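Local coordinates for Glyco_hydro_cc domain-containing protein (Cryptococcus neoformans, PDB 6UBC) that probably binds beta-1,3-glucan oligosaccharides through a glycoside hydrolase family 128 (subgroup VII) domain, at residues Y222-N226 and A227-G231; C277-P280 and G281-N284; S292-S296 and T297-W301; S326-S329 and S330-T334. All blocks are in the same frame, centred on the assembly; numbering follows the deposited sequence.

Interaction 1 (Y222-N226 and A227-G231); sequences YYDWN and ATPSG
The chain doubles back between Y222-N226 and A227-G231, whose end-to-end directions lie 129° apart, so that D224 and P229 face each other with their CA atoms 5.4 Å apart. Y222 lies on a strand that pairs in parallel with its neighbours; the chain then becomes irregular loop. The carboxylate of D224 organises the reversal. CG is held between the backbone N and the carbonyl carbon (chi1 70°), which sets the carboxylate beside P229 and S230. Its OD2 takes a nearly straight bond from the backbone N of S230, 3.0 Å long, which arrives from above the carboxylate plane rather than within it. The other oxygen, OD1, accepts from N226 N at 3.0 Å, also from above the plane, which makes D224-N226 an Asx turn just beyond strand 221-223, in what is probably the (beta/alpha)-barrel expected of this family. ND2 of N226 adds a weak bond to D224 OD2, while N226 OD1 accepts from R255 NE. D209 lies close to D224 OD2.

P229 packs against both tyrosines. Its CB sits at the edge of the Y222 ring, 3.9 Å from CE2, and its CG lies 3.9 Å from Y223 CA, while P229 CA is 3.3 Å from D224 OD1. Further along the Y222 ring, a water in the ring plane bridges the phenol to the end of the loop: it lies 2.5 Å from Y222 OH and donates to G231 O at 2.8 Å. Y223 OH, for its part, bonds to T369 O.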
ATOM      1  N   TYR A 222       1.733   8.488   4.725  1.00 22.50           N
ATOM      2  CA  TYR A 222       1.700   8.693   3.277  1.00 23.93           C
ATOM      3  C   TYR A 222       2.949   8.137   2.632  1.00 23.16           C
ATOM      4  O   TYR A 222       4.004   8.001   3.239  1.00 23.04           O
ATOM      5  CB  TYR A 222       1.581  10.186   2.992  1.00 25.35           C
ATOM      6  CG  TYR A 222       2.641  11.046   3.647  1.00 25.59           C
ATOM      7  CD1 TYR A 222       2.464  11.616   4.900  1.00 26.63           C
ATOM      8  CD2 TYR A 222       3.795  11.345   2.968  1.00 25.31           C
ATOM      9  CE1 TYR A 222       3.452  12.406   5.462  1.00 26.54           C
ATOM     10  CE2 TYR A 222       4.797  12.120   3.501  1.00 24.95           C
ATOM     11  CZ  TYR A 222       4.632  12.661   4.774  1.00 29.02           C
ATOM     12  OH  TYR A 222       5.608  13.457   5.321  1.00 27.79           O
ATOM     13  N   TYR A 223       2.812   7.856   1.347  1.00 23.17           N
ATOM     14  CA  TYR A 223       3.950   7.405   0.509  1.00 23.24           C
ATOM     15  C   TYR A 223       3.619   7.737  -0.933  1.00 23.29           C
ATOM     16  O   TYR A 223       2.392   7.925  -1.255  1.00 22.96           O
ATOM     17  CB  TYR A 223       4.187   5.918   0.706  1.00 21.89           C
ATOM     18  CG  TYR A 223       3.263   4.990  -0.065  1.00 20.74           C
ATOM     19  CD1 TYR A 223       1.909   4.846   0.258  1.00 20.53           C
ATOM     20  CD2 TYR A 223       3.752   4.187  -1.075  1.00 20.20           C
ATOM     21  CE1 TYR A 223       1.082   3.987  -0.446  1.00 20.06           C
ATOM     22  CE2 TYR A 223       2.952   3.266  -1.728  1.00 21.99           C
ATOM     23  CZ  TYR A 223       1.598   3.185  -1.443  1.00 21.48           C
ATOM     24  OH  TYR A 223       0.773   2.293  -2.103  1.00 21.57           O
ATOM     25  N   ASP A 224       4.646   7.706  -1.779  1.00 22.00           N
ATOM     26  CA  ASP A 224       4.506   8.167  -3.184  1.00 21.94           C
ATOM     27  C   ASP A 224       5.282   7.250  -4.144  1.00 21.85           C
ATOM     28  O   ASP A 224       5.630   7.720  -5.245  1.00 23.20           O
ATOM     29  CB  ASP A 224       4.889   9.636  -3.310  1.00 21.82           C
ATOM     30  CG  ASP A 224       6.381   9.877  -3.138  1.00 24.07           C
ATOM     31  OD1 ASP A 224       7.108   8.932  -2.806  1.00 24.65           O
ATOM     32  OD2 ASP A 224       6.793  11.023  -3.351  1.00 25.55           O
ATOM     33  N   TRP A 225       5.599   6.049  -3.685  1.00 22.25           N
ATOM     34  CA  TRP A 225       6.303   4.979  -4.433  1.00 21.71           C
ATOM     35  C   TRP A 225       7.792   5.285  -4.568  1.00 22.73           C
ATOM     36  O   TRP A 225       8.506   4.382  -5.004  1.00 24.01           O
ATOM     37  CB  TRP A 225       5.672   4.709  -5.793  1.00 22.35           C
ATOM     38  CG  TRP A 225       4.250   4.247  -5.705  1.00 22.47           C
ATOM     39  CD1 TRP A 225       3.836   3.018  -5.347  1.00 23.98           C
ATOM     40  CD2 TRP A 225       3.058   5.020  -5.930  1.00 23.01           C
ATOM     41  NE1 TRP A 225       2.472   2.922  -5.369  1.00 23.11           N
ATOM     42  CE2 TRP A 225       1.965   4.145  -5.704  1.00 23.06           C
ATOM     43  CE3 TRP A 225       2.806   6.331  -6.329  1.00 23.89           C
ATOM     44  CZ2 TRP A 225       0.658   4.547  -5.836  1.00 22.88           C
ATOM     45  CZ3 TRP A 225       1.490   6.733  -6.490  1.00 23.92           C
ATOM     46  CH2 TRP A 225       0.430   5.853  -6.224  1.00 24.30           C
ATOM     47  N   ASN A 226       8.248   6.467  -4.153  1.00 21.89           N
ATOM     48  CA  ASN A 226       9.705   6.791  -4.173  1.00 24.34           C
ATOM     49  C   ASN A 226      10.391   6.236  -2.908  1.00 25.48           C
ATOM     50  O   ASN A 226       9.707   5.888  -1.870  1.00 25.02           O
ATOM     51  CB  ASN A 226       9.924   8.298  -4.320  1.00 25.45           C
ATOM     52  CG  ASN A 226       9.378   8.821  -5.622  1.00 27.33           C
ATOM     53  OD1 ASN A 226       9.555   8.156  -6.648  1.00 25.62           O
ATOM     54  ND2 ASN A 226       8.675   9.954  -5.583  1.00 26.44           N
ATOM     55  N   ALA A 227      11.723   6.239  -2.910  1.00 26.22           N
ATOM     56  CA  ALA A 227      12.509   5.781  -1.748  1.00 25.40           C
ATOM     57  C   ALA A 227      12.091   6.570  -0.508  1.00 26.89           C
ATOM     58  O   ALA A 227      11.882   5.938   0.588  1.00 27.08           O
ATOM     59  CB  ALA A 227      14.016   5.883  -2.055  1.00 27.57           C
ATOM     60  N   THR A 228      11.950   7.883  -0.665  1.00 27.22           N
ATOM     61  CA  THR A 228      11.467   8.823   0.359  1.00 27.73           C
ATOM     62  C   THR A 228      10.381   9.662  -0.278  1.00 27.67           C
ATOM     63  O   THR A 228      10.610  10.151  -1.371  1.00 26.71           O
ATOM     64  CB  THR A 228      12.622   9.694   0.889  1.00 30.86           C
ATOM     65  OG1 THR A 228      13.702   8.860   1.340  1.00 34.60           O
ATOM     66  CG2 THR A 228      12.148  10.614   1.987  1.00 33.78           C
ATOM     67  N   PRO A 229       9.221   9.919   0.352  1.00 27.62           N
ATOM     68  CA  PRO A 229       8.244  10.783  -0.290  1.00 28.18           C
ATOM     69  C   PRO A 229       8.819  12.175  -0.515  1.00 29.24           C
ATOM     70  O   PRO A 229       9.428  12.691   0.401  1.00 29.43           O
ATOM     71  CB  PRO A 229       7.073  10.773   0.689  1.00 29.70           C
ATOM     72  CG  PRO A 229       7.223   9.430   1.374  1.00 30.42           C
ATOM     73  CD  PRO A 229       8.718   9.324   1.608  1.00 29.33           C
ATOM     74  N   SER A 230       8.488  12.778  -1.656  1.00 28.55           N
ATOM     75  CA  SER A 230       8.947  14.133  -2.011  1.00 28.01           C
ATOM     76  C   SER A 230       8.080  15.150  -1.276  1.00 29.18           C
ATOM     77  O   SER A 230       8.546  16.272  -1.010  1.00 29.67           O
ATOM     78  CB  SER A 230       8.908  14.330  -3.500  1.00 29.70           C
ATOM     79  OG  SER A 230       7.608  14.078  -3.986  1.00 29.90           O
ATOM     80  N   GLY A 231       6.831  14.772  -0.990  1.00 26.41           N
ATOM     81  CA  GLY A 231       5.850  15.611  -0.300  1.00 30.45           C
ATOM     82  C   GLY A 231       6.022  15.454   1.199  1.00 29.84           C
ATOM     83  O   GLY A 231       6.809  14.633   1.647  1.00 31.12           O
TER
HETATM   84  O   HOH W   1       7.789  13.885   4.106  1.00 32.95           O

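Interaction 2 (C277-P280 and G281-N284); sequences CSTP and GSSN
S282 folds back onto C277 and T279 across a type II beta turn that runs from T279 to S282, in the loop joining strand 268-270 to helix 287-298. The turn is closed by S282 N, which donates to T279 O over 3.1 Å, and G281 supplies the positive phi of its third position. From there the S282 side chain can be followed outward. Its CB touches two carbonyl oxygens, 3.3 Å from T279 O and 3.4 Å from C277 O, and is pressed against C277 CB at 3.5 Å, tighter than usual for two carbons. One bond further, OG stands beside the backbone N, anti to the carbonyl carbon (chi1 -54°), and comes within 3.4 Å of C277 CB; its hydrogen bond goes outside the turn, to E274 OE1. C277 is in turn fixed by its disulfide to C314, so the serine packs against a covalently tethered residue. A water donates to S282 O and can also reach T279 O. Where the chain comes back alongside its start, the amide of N284 lies against S278, its CG 3.6 Å from S278 CB.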
ATOM      1  N   CYS A 277       3.242  -9.097 -11.163  1.00 31.22           N
ATOM      2  CA  CYS A 277       2.671  -8.604 -12.446  1.00 34.18           C
ATOM      3  C   CYS A 277       3.773  -8.033 -13.329  1.00 36.97           C
ATOM      4  O   CYS A 277       4.725  -7.422 -12.808  1.00 31.36           O
ATOM      5  CB  CYS A 277       1.611  -7.539 -12.225  1.00 37.19           C
ATOM      6  SG  CYS A 277      -0.053  -8.268 -12.121  1.00 49.09           S
ATOM      7  N   SER A 278       3.544  -8.059 -14.644  1.00 42.34           N
ATOM      8  CA  SER A 278       4.499  -7.551 -15.666  1.00 45.59           C
ATOM      9  C   SER A 278       3.943  -6.323 -16.418  1.00 52.93           C
ATOM     10  O   SER A 278       4.637  -5.770 -17.276  1.00 59.38           O
ATOM     11  CB  SER A 278       4.828  -8.664 -16.596  1.00 45.50           C
ATOM     12  OG  SER A 278       3.646  -9.155 -17.182  1.00 45.50           O
ATOM     13  N   THR A 279       2.753  -5.862 -16.084  1.00 48.93           N
ATOM     14  CA  THR A 279       2.066  -4.780 -16.823  1.00 51.82           C
ATOM     15  C   THR A 279       2.484  -3.457 -16.222  1.00 52.22           C
ATOM     16  O   THR A 279       3.130  -3.387 -15.167  1.00 47.40           O
ATOM     17  CB  THR A 279       0.572  -5.124 -16.821  1.00 54.34           C
ATOM     18  OG1 THR A 279       0.179  -5.371 -15.472  1.00 49.95           O
ATOM     19  CG2 THR A 279       0.288  -6.375 -17.624  1.00 53.92           C
ATOM     20  N   PRO A 280       2.202  -2.346 -16.917  1.00 51.84           N
ATOM     21  CA  PRO A 280       2.620  -1.027 -16.443  1.00 52.19           C
ATOM     22  C   PRO A 280       2.350  -0.703 -14.961  1.00 43.38           C
ATOM     23  O   PRO A 280       1.286  -0.975 -14.478  1.00 51.91           O
ATOM     24  CB  PRO A 280       1.843  -0.068 -17.373  1.00 52.70           C
ATOM     25  CG  PRO A 280       1.719  -0.860 -18.655  1.00 51.89           C
ATOM     26  CD  PRO A 280       1.600  -2.316 -18.264  1.00 55.61           C
ATOM     27  N   GLY A 281       3.351  -0.121 -14.308  1.00 40.38           N
ATOM     28  CA  GLY A 281       3.371   0.276 -12.885  1.00 40.83           C
ATOM     29  C   GLY A 281       3.488  -0.910 -11.914  1.00 34.84           C
ATOM     30  O   GLY A 281       3.343  -0.661 -10.665  1.00 36.83           O
ATOM     31  N   SER A 282       3.771  -2.100 -12.437  1.00 33.48           N
ATOM     32  CA  SER A 282       4.164  -3.318 -11.660  1.00 29.92           C
ATOM     33  C   SER A 282       5.668  -3.613 -11.828  1.00 30.23           C
ATOM     34  O   SER A 282       6.232  -3.359 -12.924  1.00 28.62           O
ATOM     35  CB  SER A 282       3.292  -4.487 -12.011  1.00 31.56           C
ATOM     36  OG  SER A 282       1.882  -4.167 -11.853  1.00 33.35           O
ATOM     37  N   SER A 283       6.331  -4.110 -10.777  1.00 25.43           N
ATOM     38  CA  SER A 283       7.798  -4.248 -10.692  1.00 26.35           C
ATOM     39  C   SER A 283       8.315  -5.509 -11.399  1.00 26.60           C
ATOM     40  O   SER A 283       9.510  -5.549 -11.700  1.00 28.32           O
ATOM     41  CB  SER A 283       8.293  -4.120  -9.238  1.00 25.58           C
ATOM     42  OG  SER A 283       7.739  -5.136  -8.438  1.00 24.11           O
ATOM     43  N   ASN A 284       7.496  -6.512 -11.633  1.00 25.80           N
ATOM     44  CA  ASN A 284       7.865  -7.685 -12.470  1.00 26.24           C
ATOM     45  C   ASN A 284       9.204  -8.307 -12.028  1.00 28.28           C
ATOM     46  O   ASN A 284      10.212  -8.321 -12.798  1.00 26.70           O
ATOM     47  CB  ASN A 284       7.835  -7.268 -13.949  1.00 27.18           C
ATOM     48  CG  ASN A 284       8.016  -8.468 -14.851  1.00 30.68           C
ATOM     49  OD1 ASN A 284       7.741  -9.590 -14.451  1.00 29.07           O
ATOM     50  ND2 ASN A 284       8.614  -8.216 -15.992  1.00 32.47           N
TER
HETATM   51  O   HOH W   2       6.195  -4.119 -15.511  1.00 41.94           O

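Interaction 3 (S292-S296 and T297-W301); sequences SLWDS and TIAPW
I298 lies across one face of the W294 indole, one turn further along helix 287-298, and the two side chains meet at a slant. CG2 of I298 forms a CH-pi contact with the six-membered ring, 4.0 Å from its centroid and only 8° off the normal, while CD1 reaches to 3.6 Å from W294 CE3. The indole swings out anti to the backbone N (chi1 174°), which brings its benzo half against the isoleucine and lets NE1 bond to T334 O; F328 meets the same indole edge-to-face. At the ring edge, in plane, stands D295 OD1, whose carboxylate receives the backbone N-H groups of S333 and T334. On another side of the helix, L293 CD1 comes to 3.4 Å from T297 OG1, and that hydroxyl shares a hydrogen bond of 2.9 Å with S296 OG. The helix widens here into a pi-type turn: W294 O accepts from both I298 N and A299 N, the latter almost straight at 2.8 Å. P300 has no N-H to offer S296 O; its CG lies 3.3 Å from S296 O and its CD 3.4 Å from D295 O. Two N-H groups thus share W294 O, while the proline ring supplies only C-H contacts to the following carbonyls.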
ATOM      1  N   SER A 292      16.229 -12.367  -2.515  1.00 26.05           N
ATOM      2  CA  SER A 292      17.627 -11.934  -2.317  1.00 26.81           C
ATOM      3  C   SER A 292      17.673 -10.409  -2.103  1.00 27.02           C
ATOM      4  O   SER A 292      18.370  -9.981  -1.174  1.00 26.08           O
ATOM      5  CB  SER A 292      18.531 -12.380  -3.436  1.00 29.79           C
ATOM      6  OG  SER A 292      19.845 -11.916  -3.088  1.00 31.92           O
ATOM      7  N   LEU A 293      16.918  -9.602  -2.867  1.00 24.58           N
ATOM      8  CA  LEU A 293      16.945  -8.118  -2.743  1.00 24.84           C
ATOM      9  C   LEU A 293      16.335  -7.697  -1.399  1.00 24.06           C
ATOM     10  O   LEU A 293      16.873  -6.816  -0.745  1.00 25.46           O
ATOM     11  CB  LEU A 293      16.204  -7.503  -3.926  1.00 26.72           C
ATOM     12  CG  LEU A 293      16.191  -5.982  -3.958  1.00 27.51           C
ATOM     13  CD1 LEU A 293      17.605  -5.454  -3.967  1.00 29.76           C
ATOM     14  CD2 LEU A 293      15.437  -5.498  -5.218  1.00 31.20           C
ATOM     15  N   TRP A 294      15.202  -8.314  -1.043  1.00 23.29           N
ATOM     16  CA  TRP A 294      14.534  -8.097   0.245  1.00 23.69           C
ATOM     17  C   TRP A 294      15.558  -8.308   1.372  1.00 23.51           C
ATOM     18  O   TRP A 294      15.770  -7.400   2.188  1.00 22.50           O
ATOM     19  CB  TRP A 294      13.347  -9.059   0.342  1.00 23.18           C
ATOM     20  CG  TRP A 294      12.717  -8.991   1.696  1.00 23.14           C
ATOM     21  CD1 TRP A 294      13.107  -9.725   2.766  1.00 24.25           C
ATOM     22  CD2 TRP A 294      11.596  -8.191   2.131  1.00 22.70           C
ATOM     23  NE1 TRP A 294      12.317  -9.423   3.836  1.00 23.11           N
ATOM     24  CE2 TRP A 294      11.391  -8.485   3.488  1.00 22.30           C
ATOM     25  CE3 TRP A 294      10.724  -7.275   1.509  1.00 25.21           C
ATOM     26  CZ2 TRP A 294      10.387  -7.887   4.241  1.00 23.09           C
ATOM     27  CZ3 TRP A 294       9.733  -6.666   2.246  1.00 24.65           C
ATOM     28  CH2 TRP A 294       9.558  -6.984   3.602  1.00 24.11           C
ATOM     29  N   ASP A 295      16.237  -9.436   1.349  1.00 23.93           N
ATOM     30  CA  ASP A 295      17.153  -9.832   2.428  1.00 25.09           C
ATOM     31  C   ASP A 295      18.365  -8.897   2.463  1.00 26.97           C
ATOM     32  O   ASP A 295      18.714  -8.464   3.566  1.00 26.12           O
ATOM     33  CB  ASP A 295      17.582 -11.293   2.340  1.00 25.40           C
ATOM     34  CG  ASP A 295      16.530 -12.206   2.964  1.00 25.84           C
ATOM     35  OD1 ASP A 295      15.855 -11.750   3.926  1.00 28.86           O
ATOM     36  OD2 ASP A 295      16.381 -13.308   2.460  1.00 27.53           O
ATOM     37  N   SER A 296      18.889  -8.492   1.316  1.00 26.38           N
ATOM     38  CA  SER A 296      20.145  -7.718   1.265  1.00 26.60           C
ATOM     39  C   SER A 296      19.914  -6.245   1.503  1.00 27.55           C
ATOM     40  O   SER A 296      20.825  -5.604   2.008  1.00 27.42           O
ATOM     41  CB  SER A 296      20.833  -7.917  -0.041  1.00 28.36           C
ATOM     42  OG  SER A 296      20.146  -7.252  -1.085  1.00 29.51           O
ATOM     43  N   THR A 297      18.776  -5.691   1.117  1.00 27.65           N
ATOM     44  CA  THR A 297      18.570  -4.228   0.939  1.00 27.72           C
ATOM     45  C   THR A 297      17.461  -3.662   1.831  1.00 24.92           C
ATOM     46  O   THR A 297      17.644  -2.586   2.343  1.00 24.60           O
ATOM     47  CB  THR A 297      18.349  -3.952  -0.551  1.00 30.69           C
ATOM     48  OG1 THR A 297      19.471  -4.474  -1.250  1.00 31.96           O
ATOM     49  CG2 THR A 297      18.229  -2.494  -0.918  1.00 31.33           C
ATOM     50  N   ILE A 298      16.363  -4.416   2.061  1.00 25.44           N
ATOM     51  CA  ILE A 298      15.248  -4.006   2.945  1.00 24.48           C
ATOM     52  C   ILE A 298      15.493  -4.515   4.377  1.00 25.27           C
ATOM     53  O   ILE A 298      15.517  -3.669   5.332  1.00 26.74           O
ATOM     54  CB  ILE A 298      13.915  -4.514   2.361  1.00 25.10           C
ATOM     55  CG1 ILE A 298      13.535  -3.735   1.093  1.00 24.56           C
ATOM     56  CG2 ILE A 298      12.833  -4.375   3.415  1.00 23.31           C
ATOM     57  CD1 ILE A 298      12.354  -4.349   0.323  1.00 24.32           C
ATOM     58  N   ALA A 299      15.673  -5.814   4.544  1.00 27.23           N
ATOM     59  CA  ALA A 299      15.806  -6.473   5.880  1.00 29.10           C
ATOM     60  C   ALA A 299      16.825  -5.805   6.809  1.00 29.56           C
ATOM     61  O   ALA A 299      16.549  -5.695   8.010  1.00 28.27           O
ATOM     62  CB  ALA A 299      16.109  -7.916   5.703  1.00 29.97           C
ATOM     63  N   PRO A 300      18.015  -5.346   6.357  1.00 29.32           N
ATOM     64  CA  PRO A 300      18.975  -4.763   7.297  1.00 31.96           C
ATOM     65  C   PRO A 300      18.395  -3.636   8.163  1.00 32.56           C
ATOM     66  O   PRO A 300      18.871  -3.427   9.280  1.00 30.53           O
ATOM     67  CB  PRO A 300      20.102  -4.272   6.368  1.00 32.62           C
ATOM     68  CG  PRO A 300      20.048  -5.202   5.183  1.00 33.90           C
ATOM     69  CD  PRO A 300      18.550  -5.382   4.985  1.00 30.21           C
ATOM     70  N   TRP A 301      17.400  -2.883   7.663  1.00 28.43           N
ATOM     71  CA  TRP A 301      16.831  -1.740   8.408  1.00 29.65           C
ATOM     72  C   TRP A 301      16.043  -2.221   9.617  1.00 28.90           C
ATOM     73  O   TRP A 301      15.846  -1.419  10.559  1.00 31.31           O
ATOM     74  CB  TRP A 301      15.987  -0.871   7.489  1.00 29.79           C
ATOM     75  CG  TRP A 301      16.815  -0.084   6.524  1.00 29.62           C
ATOM     76  CD1 TRP A 301      16.869  -0.226   5.170  1.00 31.73           C
ATOM     77  CD2 TRP A 301      17.684   1.003   6.850  1.00 31.55           C
ATOM     78  NE1 TRP A 301      17.742   0.675   4.633  1.00 32.71           N
ATOM     79  CE2 TRP A 301      18.236   1.462   5.633  1.00 34.37           C
ATOM     80  CE3 TRP A 301      18.064   1.615   8.050  1.00 35.00           C
ATOM     81  CZ2 TRP A 301      19.179   2.479   5.588  1.00 35.28           C
ATOM     82  CZ3 TRP A 301      18.954   2.659   8.009  1.00 34.52           C
ATOM     83  CH2 TRP A 301      19.480   3.095   6.790  1.00 36.87           C
TER

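Interaction 4 (S326-S329 and S330-T334); sequences SAFS and SQIST
The C-terminal turn of helix 324-331 is where F328 and I332 meet, I332 being the first residue to leave helical geometry. Regular bonding runs up to that point: S330 N donates to S326 O, Q331 N to A327 O at 3.1 Å, and I332 N to F328 O at 3.0 Å, with a weak extra bond from Q331 N to F328 O. The phenyl group projects anti to the backbone N (chi1 172°), and I332 CG2 comes down on one of its faces, 3.8 Å from the centroid and 15° off the normal, displaced toward the rim. This is a CH-pi contact. The other branch reaches one side of the ring, with CD1 3.7 Å from CE2 of F328. For I332 to do this, CG1 takes the position between the backbone N and the carbonyl carbon (chi1 58°). The pair is buried: W324 and W294 pack against the phenylalanine, and W294 also touches I332, so the end of this helix is joined to helix 287-298.

Toward the surface, Q331 stretches its side chain back over the preceding turn, with CG 3.3 Å from A327 O and NE2 4.1 Å from A327 CB. A water at the helix terminus lies within hydrogen-bonding range of two successive carbonyls, 2.9 Å from S329 O and 2.8 Å from S330 O.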
ATOM      1  N   SER A 326       3.870 -16.734  -1.391  1.00 24.36           N
ATOM      2  CA  SER A 326       4.099 -17.944  -0.557  1.00 25.46           C
ATOM      3  C   SER A 326       5.508 -18.462  -0.818  1.00 25.91           C
ATOM      4  O   SER A 326       6.193 -18.863   0.160  1.00 25.63           O
ATOM      5  CB  SER A 326       3.061 -19.001  -0.749  1.00 26.92           C
ATOM      6  OG  SER A 326       2.995 -19.478  -2.092  1.00 28.63           O
ATOM      7  N   ALA A 327       5.929 -18.493  -2.069  1.00 24.11           N
ATOM      8  CA  ALA A 327       7.319 -18.929  -2.360  1.00 25.93           C
ATOM      9  C   ALA A 327       8.313 -17.907  -1.822  1.00 24.35           C
ATOM     10  O   ALA A 327       9.349 -18.307  -1.292  1.00 24.27           O
ATOM     11  CB  ALA A 327       7.548 -19.177  -3.821  1.00 27.20           C
ATOM     12  N   PHE A 328       8.049 -16.625  -1.978  1.00 23.16           N
ATOM     13  CA  PHE A 328       8.913 -15.530  -1.474  1.00 23.95           C
ATOM     14  C   PHE A 328       9.089 -15.703   0.035  1.00 25.73           C
ATOM     15  O   PHE A 328      10.194 -15.598   0.566  1.00 25.02           O
ATOM     16  CB  PHE A 328       8.267 -14.177  -1.827  1.00 24.69           C
ATOM     17  CG  PHE A 328       8.886 -12.933  -1.246  1.00 22.50           C
ATOM     18  CD1 PHE A 328       9.984 -12.319  -1.865  1.00 23.26           C
ATOM     19  CD2 PHE A 328       8.375 -12.335  -0.087  1.00 22.28           C
ATOM     20  CE1 PHE A 328      10.574 -11.195  -1.298  1.00 22.43           C
ATOM     21  CE2 PHE A 328       8.947 -11.190   0.430  1.00 21.16           C
ATOM     22  CZ  PHE A 328      10.046 -10.619  -0.164  1.00 22.37           C
ATOM     23  N   SER A 329       8.008 -15.989   0.742  1.00 24.47           N
ATOM     24  CA  SER A 329       8.003 -16.140   2.215  1.00 25.85           C
ATOM     25  C   SER A 329       8.898 -17.301   2.630  1.00 26.27           C
ATOM     26  O   SER A 329       9.594 -17.181   3.681  1.00 27.32           O
ATOM     27  CB  SER A 329       6.571 -16.341   2.723  1.00 26.71           C
ATOM     28  OG  SER A 329       6.526 -16.455   4.163  1.00 28.88           O
ATOM     29  N   SER A 330       8.864 -18.372   1.854  1.00 27.83           N
ATOM     30  CA  SER A 330       9.701 -19.574   2.042  1.00 31.29           C
ATOM     31  C   SER A 330      11.173 -19.241   1.877  1.00 32.22           C
ATOM     32  O   SER A 330      11.975 -19.760   2.687  1.00 31.43           O
ATOM     33  CB  SER A 330       9.316 -20.645   1.099  1.00 32.48           C
ATOM     34  OG  SER A 330       8.061 -21.096   1.512  1.00 34.60           O
ATOM     35  N   GLN A 331      11.513 -18.396   0.918  1.00 27.62           N
ATOM     36  CA  GLN A 331      12.922 -18.097   0.508  1.00 27.85           C
ATOM     37  C   GLN A 331      13.591 -16.975   1.309  1.00 26.76           C
ATOM     38  O   GLN A 331      14.781 -17.041   1.461  1.00 30.27           O
ATOM     39  CB  GLN A 331      12.949 -17.783  -0.974  1.00 30.37           C
ATOM     40  CG  GLN A 331      12.508 -19.034  -1.758  1.00 34.31           C
ATOM     41  CD  GLN A 331      12.562 -18.851  -3.263  1.00 37.63           C
ATOM     42  OE1 GLN A 331      13.451 -18.175  -3.784  1.00 37.75           O
ATOM     43  NE2 GLN A 331      11.627 -19.496  -3.957  1.00 34.05           N
ATOM     44  N   ILE A 332      12.873 -16.021   1.860  1.00 26.08           N
ATOM     45  CA  ILE A 332      13.480 -14.903   2.638  1.00 25.81           C
ATOM     46  C   ILE A 332      13.955 -15.407   3.995  1.00 27.66           C
ATOM     47  O   ILE A 332      13.354 -16.301   4.566  1.00 26.77           O
ATOM     48  CB  ILE A 332      12.568 -13.673   2.798  1.00 26.39           C
ATOM     49  CG1 ILE A 332      11.230 -14.013   3.481  1.00 26.94           C
ATOM     50  CG2 ILE A 332      12.340 -13.081   1.442  1.00 26.31           C
ATOM     51  CD1 ILE A 332      10.262 -12.883   3.468  1.00 27.40           C
ATOM     52  N   SER A 333      15.025 -14.773   4.499  1.00 26.55           N
ATOM     53  CA  SER A 333      15.596 -15.111   5.822  1.00 26.90           C
ATOM     54  C   SER A 333      15.000 -14.214   6.884  1.00 26.45           C
ATOM     55  O   SER A 333      14.976 -14.624   8.057  1.00 26.71           O
ATOM     56  CB  SER A 333      17.112 -15.114   5.773  1.00 25.75           C
ATOM     57  OG  SER A 333      17.534 -16.305   5.071  1.00 24.80           O
ATOM     58  N   THR A 334      14.662 -12.985   6.552  1.00 26.71           N
ATOM     59  CA  THR A 334      14.031 -12.022   7.508  1.00 27.39           C
ATOM     60  C   THR A 334      12.599 -11.785   7.062  1.00 27.02           C
ATOM     61  O   THR A 334      12.424 -11.325   5.895  1.00 24.53           O
ATOM     62  CB  THR A 334      14.788 -10.693   7.564  1.00 31.35           C
ATOM     63  OG1 THR A 334      16.076 -11.022   8.089  1.00 30.50           O
ATOM     64  CG2 THR A 334      14.078  -9.638   8.389  1.00 31.26           C
TER
HETATM   65  O   HOH W   3      11.166 -19.063   5.282  1.00 54.58           O

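From the N terminus the four contacts come strictly in series; none nests within or crosses another. Interaction 1 folds back the start of the loop between strand 221-223 and strand 237-241. Interaction 2 closes a turn between strand 268-270 and helix 287-298, its nearest atoms about 6 Å from those of interaction 1. Interaction 3 lies at the end of that helix, within the beta-alpha-beta unit completed by strand 307-309, and interaction 4 finishes helix 324-331. The last two touch, their centres about 12 Å apart: residues 332-334 pack against the end of helix 287-298 and the adjoining A299, whose CB is 3.6 Å from T334 CB, tying helix 287-298 to the chain leaving helix 324-331.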